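Local coordinates for protein beta-cardiotoxin OH-27 (Ophiophagus hannah, PDB 3PLC) that acts as a cardiotoxin of the three-finger family in king cobra venom, probably by altering the function of heart cells, at residues R1-N5 and Y12-P16; Q19-M25 and V36-D42. All coordinates share one frame; numbering follows the deposited sequence.

Contact 1. Residues R1-N5 and Y12-P16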
ATOM      1  N   ARG A   1      -5.386  -8.052   2.427  1.00 41.81           N
ATOM      2  CA  ARG A   1      -5.754  -9.082   1.399  1.00 42.38           C
ATOM      3  C   ARG A   1      -5.775  -8.453   0.005  1.00 39.94           C
ATOM      4  O   ARG A   1      -5.006  -8.860  -0.870  1.00 39.62           O
ATOM      5  CB  ARG A   1      -7.105  -9.760   1.712  1.00 44.97           C
ATOM      6  CG  ARG A   1      -7.467  -9.877   3.215  1.00 48.81           C
ATOM      7  CD  ARG A   1      -8.872 -10.426   3.432  1.00 55.02           C
ATOM      8  NE  ARG A   1      -9.622  -9.594   4.377  1.00 56.50           N
ATOM      9  CZ  ARG A   1      -9.691  -9.793   5.691  1.00 59.23           C
ATOM     10  NH1 ARG A   1      -9.070 -10.821   6.266  1.00 60.41           N
ATOM     11  NH2 ARG A   1     -10.394  -8.951   6.437  1.00 60.63           N
ATOM     12  N   LYS A   2      -6.648  -7.469  -0.198  1.00 38.21           N
ATOM     13  CA  LYS A   2      -6.680  -6.704  -1.463  1.00 36.17           C
ATOM     14  C   LYS A   2      -6.138  -5.285  -1.256  1.00 34.09           C
ATOM     15  O   LYS A   2      -6.420  -4.651  -0.240  1.00 34.78           O
ATOM     16  CB  LYS A   2      -8.097  -6.644  -2.026  1.00 37.29           C
ATOM     17  CG  LYS A   2      -8.689  -7.985  -2.551  1.00 40.19           C
ATOM     18  CD  LYS A   2     -10.179  -7.812  -2.845  1.00 42.52           C
ATOM     19  CE  LYS A   2     -10.902  -9.122  -3.252  1.00 48.32           C
ATOM     20  NZ  LYS A   2     -12.334  -8.873  -3.673  1.00 50.34           N
ATOM     21  N   CYS A   3      -5.360  -4.776  -2.208  1.00 32.07           N
ATOM     22  CA  CYS A   3      -4.802  -3.424  -2.069  1.00 30.43           C
ATOM     23  C   CYS A   3      -4.794  -2.684  -3.378  1.00 29.81           C
ATOM     24  O   CYS A   3      -4.627  -3.322  -4.414  1.00 30.86           O
ATOM     25  CB  CYS A   3      -3.352  -3.448  -1.578  1.00 29.31           C
ATOM     26  SG  CYS A   3      -3.065  -4.088   0.071  1.00 28.03           S
ATOM     27  N   LEU A   4      -4.938  -1.350  -3.330  1.00 28.76           N
ATOM     28  CA  LEU A   4      -4.736  -0.524  -4.537  1.00 28.75           C
ATOM     29  C   LEU A   4      -3.263  -0.641  -4.987  1.00 29.72           C
ATOM     30  O   LEU A   4      -2.331  -0.691  -4.160  1.00 29.67           O
ATOM     31  CB  LEU A   4      -5.185   0.949  -4.353  1.00 28.13           C
ATOM     32  CG  LEU A   4      -6.710   1.224  -4.153  1.00 26.71           C
ATOM     33  CD1 LEU A   4      -7.012   2.685  -4.389  1.00 25.76           C
ATOM     34  CD2 LEU A   4      -7.560   0.448  -5.090  1.00 22.76           C
ATOM     35  N   ASN A   5      -3.083  -0.629  -6.302  1.00 30.27           N
ATOM     36  CA  ASN A   5      -1.956  -1.231  -6.959  1.00 30.75           C
ATOM     37  C   ASN A   5      -1.144  -0.288  -7.846  1.00 29.95           C
ATOM     38  O   ASN A   5      -0.013  -0.613  -8.238  1.00 29.21           O
ATOM     39  CB  ASN A   5      -2.502  -2.332  -7.883  1.00 32.42           C
ATOM     40  CG  ASN A   5      -1.460  -3.331  -8.187  1.00 35.74           C
ATOM     41  OD1 ASN A   5      -0.356  -3.199  -7.671  1.00 43.62           O
ATOM     42  ND2 ASN A   5      -1.760  -4.328  -8.991  1.00 39.86           N
ATOM     43  N   TYR A  12      -6.534  -2.854  -8.368  1.00 37.42           N
ATOM     44  CA  TYR A  12      -6.000  -3.578  -7.214  1.00 38.81           C
ATOM     45  C   TYR A  12      -5.400  -4.928  -7.598  1.00 40.52           C
ATOM     46  O   TYR A  12      -5.620  -5.409  -8.705  1.00 41.97           O
ATOM     47  CB  TYR A  12      -7.101  -3.771  -6.165  1.00 39.02           C
ATOM     48  CG  TYR A  12      -8.172  -4.749  -6.588  1.00 42.04           C
ATOM     49  CD1 TYR A  12      -7.998  -6.124  -6.402  1.00 42.70           C
ATOM     50  CD2 TYR A  12      -9.367  -4.304  -7.181  1.00 44.48           C
ATOM     51  CE1 TYR A  12      -8.961  -7.026  -6.798  1.00 46.50           C
ATOM     52  CE2 TYR A  12     -10.345  -5.213  -7.590  1.00 48.07           C
ATOM     53  CZ  TYR A  12     -10.131  -6.567  -7.394  1.00 50.05           C
ATOM     54  OH  TYR A  12     -11.081  -7.477  -7.775  1.00 53.71           O
ATOM     55  N   THR A  13      -4.632  -5.523  -6.683  1.00 41.32           N
ATOM     56  CA  THR A  13      -4.307  -6.954  -6.736  1.00 43.52           C
ATOM     57  C   THR A  13      -4.673  -7.555  -5.395  1.00 44.59           C
ATOM     58  O   THR A  13      -4.849  -6.825  -4.384  1.00 43.80           O
ATOM     59  CB  THR A  13      -2.788  -7.279  -6.911  1.00 43.80           C
ATOM     60  OG1 THR A  13      -2.008  -6.083  -6.825  1.00 43.34           O
ATOM     61  CG2 THR A  13      -2.491  -8.010  -8.237  1.00 46.86           C
ATOM     62  N   THR A  14      -4.787  -8.884  -5.397  1.00 46.09           N
ATOM     63  CA  THR A  14      -4.761  -9.666  -4.170  1.00 46.57           C
ATOM     64  C   THR A  14      -3.296  -9.910  -3.807  1.00 46.13           C
ATOM     65  O   THR A  14      -2.452 -10.160  -4.676  1.00 46.52           O
ATOM     66  CB  THR A  14      -5.510 -10.982  -4.328  1.00 48.17           C
ATOM     67  OG1 THR A  14      -6.610 -10.788  -5.223  1.00 51.26           O
ATOM     68  CG2 THR A  14      -6.031 -11.444  -2.991  1.00 49.37           C
ATOM     69  N   CYS A  15      -3.003  -9.807  -2.517  1.00 45.75           N
ATOM     70  CA  CYS A  15      -1.636  -9.878  -2.025  1.00 45.36           C
ATOM     71  C   CYS A  15      -1.155 -11.317  -1.862  1.00 47.32           C
ATOM     72  O   CYS A  15      -1.974 -12.226  -1.692  1.00 48.82           O
ATOM     73  CB  CYS A  15      -1.553  -9.171  -0.681  1.00 44.54           C
ATOM     74  SG  CYS A  15      -2.390  -7.597  -0.667  1.00 40.98           S
ATOM     75  N   PRO A  16       0.174 -11.526  -1.939  1.00 48.13           N
ATOM     76  CA  PRO A  16       0.772 -12.764  -1.445  1.00 50.66           C
ATOM     77  C   PRO A  16       0.337 -13.007  -0.008  1.00 50.69           C
ATOM     78  O   PRO A  16       0.279 -12.064   0.788  1.00 49.32           O
ATOM     79  CB  PRO A  16       2.289 -12.469  -1.469  1.00 50.67           C
ATOM     80  CG  PRO A  16       2.475 -11.370  -2.395  1.00 49.43           C
ATOM     81  CD  PRO A  16       1.131 -10.751  -2.748  1.00 47.61           C
TER
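The N-terminal beta hairpin of the toxin pairs strand 2-4 with strand 12-14, which run antiparallel (154° between their directions) and approach to 4.8 Å. Cys3 and Thr13 form its central hydrogen-bonded pair: Cys3 N donates to Thr13 O over 3.0 Å, and Thr13 N returns a bond to Cys3 O. The non-hydrogen-bonded pairs Lys2-Thr14 and Leu4-Tyr12 lie on either side. Lys2 also gives a CA-H...O contact to Thr13 O, which therefore receives both a straight amide bond and a weaker carbon donor.

Tyr12 loses more surface to the opposite segment than any other residue of the hairpin contact. The close pairing of the strands leaves its CB only 3.1 Å from Cys3 O. With CG between the backbone N and the carbonyl carbon (chi1 70°), the ring is turned to run beside the extended Lys2 chain, whose CD comes within 4.2 Å of Tyr12 CE1, an oblique aliphatic approach. CD2 of Leu4 only grazes Tyr12 CB, at 4.4 Å.

Near the turn, Asn5 and Thr13 cross obliquely. The side chain of Asn5, with CG anti to its backbone N (chi1 -158°), reaches across so that ND2 lies 2.8 Å from Thr13 OG1, although the angle is too poor for a hydrogen bond. Asn5 CB meanwhile rests against the Tyr12 backbone, 3.8 Å from its CA.

Toward the chain start, Cys3 SG and Cys15 SG touch at 3.6 Å without being bonded to each other; each is bonded to a cysteine of the next hairpin. Lys2 is hydrogen-bonded through its backbone to Lys60, and Leu4 O accepts from Asn62 ND2. A short two-stranded hairpin rooted in a cluster of disulfides is the hallmark of the first finger in three-finger toxins.

Contact 2. Residues Q19-M25 and V36-D42; sequences QDKCVKM and VIRGCID
Lys24 and Arg38 lie side by side and point the same way, from a non-hydrogen-bonded pair of the hairpin made by strands 21-25 and 37-41. Lys24 CG is anti to its backbone N (chi1 -162°), which starts the chain alongside Arg38; a bend at chi3 (-106°) then sets CE at the edge of the guanidinium, in plane, 3.3 Å from Arg38 NE. The like charges remain near, with Lys24 NZ 4.1 Å from Arg38 NH2, but each has an acceptor elsewhere: Lys24 NZ bonds Asn62 O and Arg38 NH1 bonds Thr6 O.

This hairpin is the central finger of the three-finger fold, and strand 53-56 adds to its sheet beside strand 21-25. Six backbone hydrogen bonds join the pairs Lys21-Ile41, Val23-Gly39 and Met25-Ile37, and a classic beta bulge sets Asp20 and Lys21 both opposite Ile41.

On the face bearing Val23, carbon atoms meet across the strands. Val23 and Ile41 approach at a slant, Val23 CG1 lying 4.1 Å from Ile41 CG1, while Lys21 CB touches Ile41 CG2 at 3.9 Å. Farther along, Ile37 has CG1 between its backbone N and carbonyl carbon (chi1 46°), and Ile37 CG1 packs 3.6 Å from Met25 CB.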
ATOM      1  N   GLN A  19       1.125 -10.840   3.293  1.00 47.92           N
ATOM      2  CA  GLN A  19       1.168  -9.383   3.070  1.00 45.05           C
ATOM      3  C   GLN A  19      -0.181  -8.765   3.372  1.00 43.53           C
ATOM      4  O   GLN A  19      -0.958  -8.468   2.464  1.00 43.34           O
ATOM      5  CB  GLN A  19       1.663  -9.018   1.653  1.00 44.36           C
ATOM      6  CG  GLN A  19       3.045  -9.621   1.270  1.00 46.54           C
ATOM      7  CD  GLN A  19       3.857  -8.763   0.279  1.00 48.26           C
ATOM      8  OE1 GLN A  19       3.615  -7.564   0.108  1.00 48.56           O
ATOM      9  NE2 GLN A  19       4.838  -9.382  -0.360  1.00 50.57           N
ATOM     10  N   ASP A  20      -0.438  -8.546   4.654  1.00 43.31           N
ATOM     11  CA  ASP A  20      -1.790  -8.256   5.138  1.00 43.05           C
ATOM     12  C   ASP A  20      -2.114  -6.774   5.166  1.00 40.58           C
ATOM     13  O   ASP A  20      -3.180  -6.396   5.614  1.00 40.89           O
ATOM     14  CB  ASP A  20      -2.009  -8.880   6.534  1.00 46.28           C
ATOM     15  CG  ASP A  20      -2.396 -10.347   6.466  1.00 49.81           C
ATOM     16  OD1 ASP A  20      -2.933 -10.760   5.408  1.00 50.63           O
ATOM     17  OD2 ASP A  20      -2.165 -11.092   7.461  1.00 54.56           O
ATOM     18  N   LYS A  21      -1.203  -5.948   4.649  1.00 38.69           N
ATOM     19  CA  LYS A  21      -1.307  -4.489   4.711  1.00 35.91           C
ATOM     20  C   LYS A  21      -1.130  -3.786   3.356  1.00 33.46           C
ATOM     21  O   LYS A  21      -0.624  -4.359   2.393  1.00 32.26           O
ATOM     22  CB  LYS A  21      -0.311  -3.946   5.744  1.00 37.86           C
ATOM     23  CG  LYS A  21      -0.843  -4.011   7.168  1.00 42.02           C
ATOM     24  CD  LYS A  21       0.231  -3.954   8.229  1.00 46.39           C
ATOM     25  CE  LYS A  21      -0.275  -4.713   9.470  1.00 52.99           C
ATOM     26  NZ  LYS A  21       0.231  -4.176  10.763  1.00 58.67           N
ATOM     27  N   CYS A  22      -1.581  -2.533   3.286  1.00 31.61           N
ATOM     28  CA  CYS A  22      -1.607  -1.806   2.030  1.00 28.67           C
ATOM     29  C   CYS A  22      -0.872  -0.529   2.313  1.00 28.31           C
ATOM     30  O   CYS A  22      -0.893  -0.040   3.425  1.00 28.38           O
ATOM     31  CB  CYS A  22      -3.042  -1.485   1.583  1.00 27.42           C
ATOM     32  SG  CYS A  22      -4.099  -2.907   1.345  1.00 27.27           S
ATOM     33  N   VAL A  23      -0.248   0.032   1.289  1.00 28.11           N
ATOM     34  CA  VAL A  23       0.609   1.182   1.498  1.00 27.49           C
ATOM     35  C   VAL A  23       0.438   2.108   0.317  1.00 27.61           C
ATOM     36  O   VAL A  23       0.183   1.663  -0.793  1.00 27.66           O
ATOM     37  CB  VAL A  23       2.104   0.733   1.730  1.00 29.23           C
ATOM     38  CG1 VAL A  23       2.661  -0.078   0.545  1.00 26.01           C
ATOM     39  CG2 VAL A  23       3.003   1.931   2.119  1.00 28.72           C
ATOM     40  N   LYS A  24       0.514   3.401   0.586  1.00 29.16           N
ATOM     41  CA  LYS A  24       0.497   4.469  -0.405  1.00 30.15           C
ATOM     42  C   LYS A  24       1.731   5.204  -0.034  1.00 31.85           C
ATOM     43  O   LYS A  24       1.913   5.593   1.122  1.00 32.75           O
ATOM     44  CB  LYS A  24      -0.696   5.416  -0.181  1.00 31.10           C
ATOM     45  CG  LYS A  24      -1.090   6.326  -1.364  1.00 30.82           C
ATOM     46  CD  LYS A  24      -2.215   7.333  -0.976  1.00 32.82           C
ATOM     47  CE  LYS A  24      -3.611   6.941  -1.599  1.00 33.04           C
ATOM     48  NZ  LYS A  24      -4.945   7.192  -0.826  1.00 27.55           N
ATOM     49  N   MET A  25       2.598   5.382  -1.014  1.00 33.04           N
ATOM     50  CA  MET A  25       3.869   6.037  -0.801  1.00 34.22           C
ATOM     51  C   MET A  25       3.873   7.264  -1.717  1.00 35.31           C
ATOM     52  O   MET A  25       3.465   7.180  -2.882  1.00 34.81           O
ATOM     53  CB  MET A  25       5.009   5.050  -1.128  1.00 33.90           C
ATOM     54  CG  MET A  25       5.627   4.368   0.106  1.00 34.35           C
ATOM     55  SD  MET A  25       6.513   2.833  -0.240  1.00 36.38           S
ATOM     56  CE  MET A  25       7.050   2.384   1.384  1.00 35.60           C
ATOM     57  N   VAL A  36       3.352   8.820  -6.857  1.00 41.10           N
ATOM     58  CA  VAL A  36       2.524   7.958  -5.986  1.00 37.59           C
ATOM     59  C   VAL A  36       2.705   6.479  -6.339  1.00 36.21           C
ATOM     60  O   VAL A  36       2.503   6.104  -7.495  1.00 36.85           O
ATOM     61  CB  VAL A  36       1.011   8.276  -6.150  1.00 37.02           C
ATOM     62  CG1 VAL A  36       0.169   7.468  -5.169  1.00 37.73           C
ATOM     63  CG2 VAL A  36       0.730   9.802  -6.000  1.00 38.67           C
ATOM     64  N   ILE A  37       3.093   5.657  -5.346  1.00 34.40           N
ATOM     65  CA  ILE A  37       3.121   4.194  -5.463  1.00 32.44           C
ATOM     66  C   ILE A  37       2.379   3.498  -4.293  1.00 30.51           C
ATOM     67  O   ILE A  37       2.500   3.872  -3.118  1.00 28.52           O
ATOM     68  CB  ILE A  37       4.570   3.615  -5.619  1.00 34.40           C
ATOM     69  CG1 ILE A  37       5.524   4.258  -4.613  1.00 35.75           C
ATOM     70  CG2 ILE A  37       5.118   3.864  -7.066  1.00 35.64           C
ATOM     71  CD1 ILE A  37       6.427   5.376  -5.210  1.00 38.84           C
ATOM     72  N   ARG A  38       1.606   2.480  -4.667  1.00 29.15           N
ATOM     73  CA  ARG A  38       0.669   1.772  -3.802  1.00 27.00           C
ATOM     74  C   ARG A  38       0.894   0.300  -4.027  1.00 25.92           C
ATOM     75  O   ARG A  38       1.330  -0.088  -5.084  1.00 25.68           O
ATOM     76  CB  ARG A  38      -0.751   2.130  -4.236  1.00 27.73           C
ATOM     77  CG  ARG A  38      -1.172   3.593  -4.076  1.00 26.90           C
ATOM     78  CD  ARG A  38      -2.633   3.682  -4.536  1.00 29.00           C
ATOM     79  NE  ARG A  38      -3.269   4.961  -4.277  1.00 33.93           N
ATOM     80  CZ  ARG A  38      -3.896   5.706  -5.199  1.00 39.17           C
ATOM     81  NH1 ARG A  38      -3.980   5.291  -6.463  1.00 41.04           N
ATOM     82  NH2 ARG A  38      -4.466   6.864  -4.859  1.00 38.66           N
ATOM     83  N   GLY A  39       0.649  -0.518  -3.019  1.00 26.22           N
ATOM     84  CA  GLY A  39       0.704  -1.969  -3.165  1.00 26.28           C
ATOM     85  C   GLY A  39       0.588  -2.698  -1.841  1.00 28.20           C
ATOM     86  O   GLY A  39       0.269  -2.084  -0.807  1.00 28.49           O
ATOM     87  N   CYS A  40       0.831  -4.009  -1.868  1.00 30.24           N
ATOM     88  CA  CYS A  40       0.700  -4.863  -0.684  1.00 32.82           C
ATOM     89  C   CYS A  40       1.964  -4.795   0.124  1.00 33.74           C
ATOM     90  O   CYS A  40       3.037  -4.517  -0.418  1.00 34.40           O
ATOM     91  CB  CYS A  40       0.409  -6.323  -1.082  1.00 32.60           C
ATOM     92  SG  CYS A  40      -1.197  -6.423  -1.797  1.00 36.88           S
ATOM     93  N   ILE A  41       1.866  -5.076   1.416  1.00 35.38           N
ATOM     94  CA  ILE A  41       3.026  -5.029   2.296  1.00 37.31           C
ATOM     95  C   ILE A  41       2.846  -5.903   3.545  1.00 39.55           C
ATOM     96  O   ILE A  41       1.738  -6.259   3.893  1.00 38.99           O
ATOM     97  CB  ILE A  41       3.339  -3.572   2.696  1.00 38.36           C
ATOM     98  CG1 ILE A  41       4.733  -3.149   2.221  1.00 38.80           C
ATOM     99  CG2 ILE A  41       3.163  -3.367   4.184  1.00 39.10           C
ATOM    100  CD1 ILE A  41       5.762  -4.254   2.224  1.00 39.94           C
ATOM    101  N   ASP A  42       3.951  -6.243   4.203  1.00 43.33           N
ATOM    102  CA  ASP A  42       3.963  -7.048   5.439  1.00 47.23           C
ATOM    103  C   ASP A  42       4.206  -6.201   6.683  1.00 49.36           C
ATOM    104  O   ASP A  42       3.470  -6.313   7.672  1.00 51.42           O
ATOM    105  CB  ASP A  42       4.982  -8.217   5.360  1.00 50.29           C
ATOM    106  CG  ASP A  42       6.370  -7.796   4.816  1.00 51.62           C
ATOM    107  OD1 ASP A  42       7.141  -8.703   4.406  1.00 53.43           O
ATOM    108  OD2 ASP A  42       6.699  -6.583   4.815  1.00 51.81           O
TER

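In the fold
Contact 1 and contact 2 are successive hairpins along the chain, with centres about 8 Å apart, and two disulfides tie them together. Cys3 SG bonds Cys22 SG, and Cys15 SG bonds Cys40 SG, each at 2.0 Å, so each strand of residues 19-25 and 36-42 is joined to a different segment of contact 1. Beyond the disulfides, Leu4 O comes within 3.2 Å of Arg38 CB and Lys2 O within 3.3 Å of Cys22 SG. Asn62 is a shared partner, its ND2 donating to both Leu4 O and Val23 O. The cross-links and these packing contacts bring the fingers together at the disulfide core characteristic of three-finger toxins.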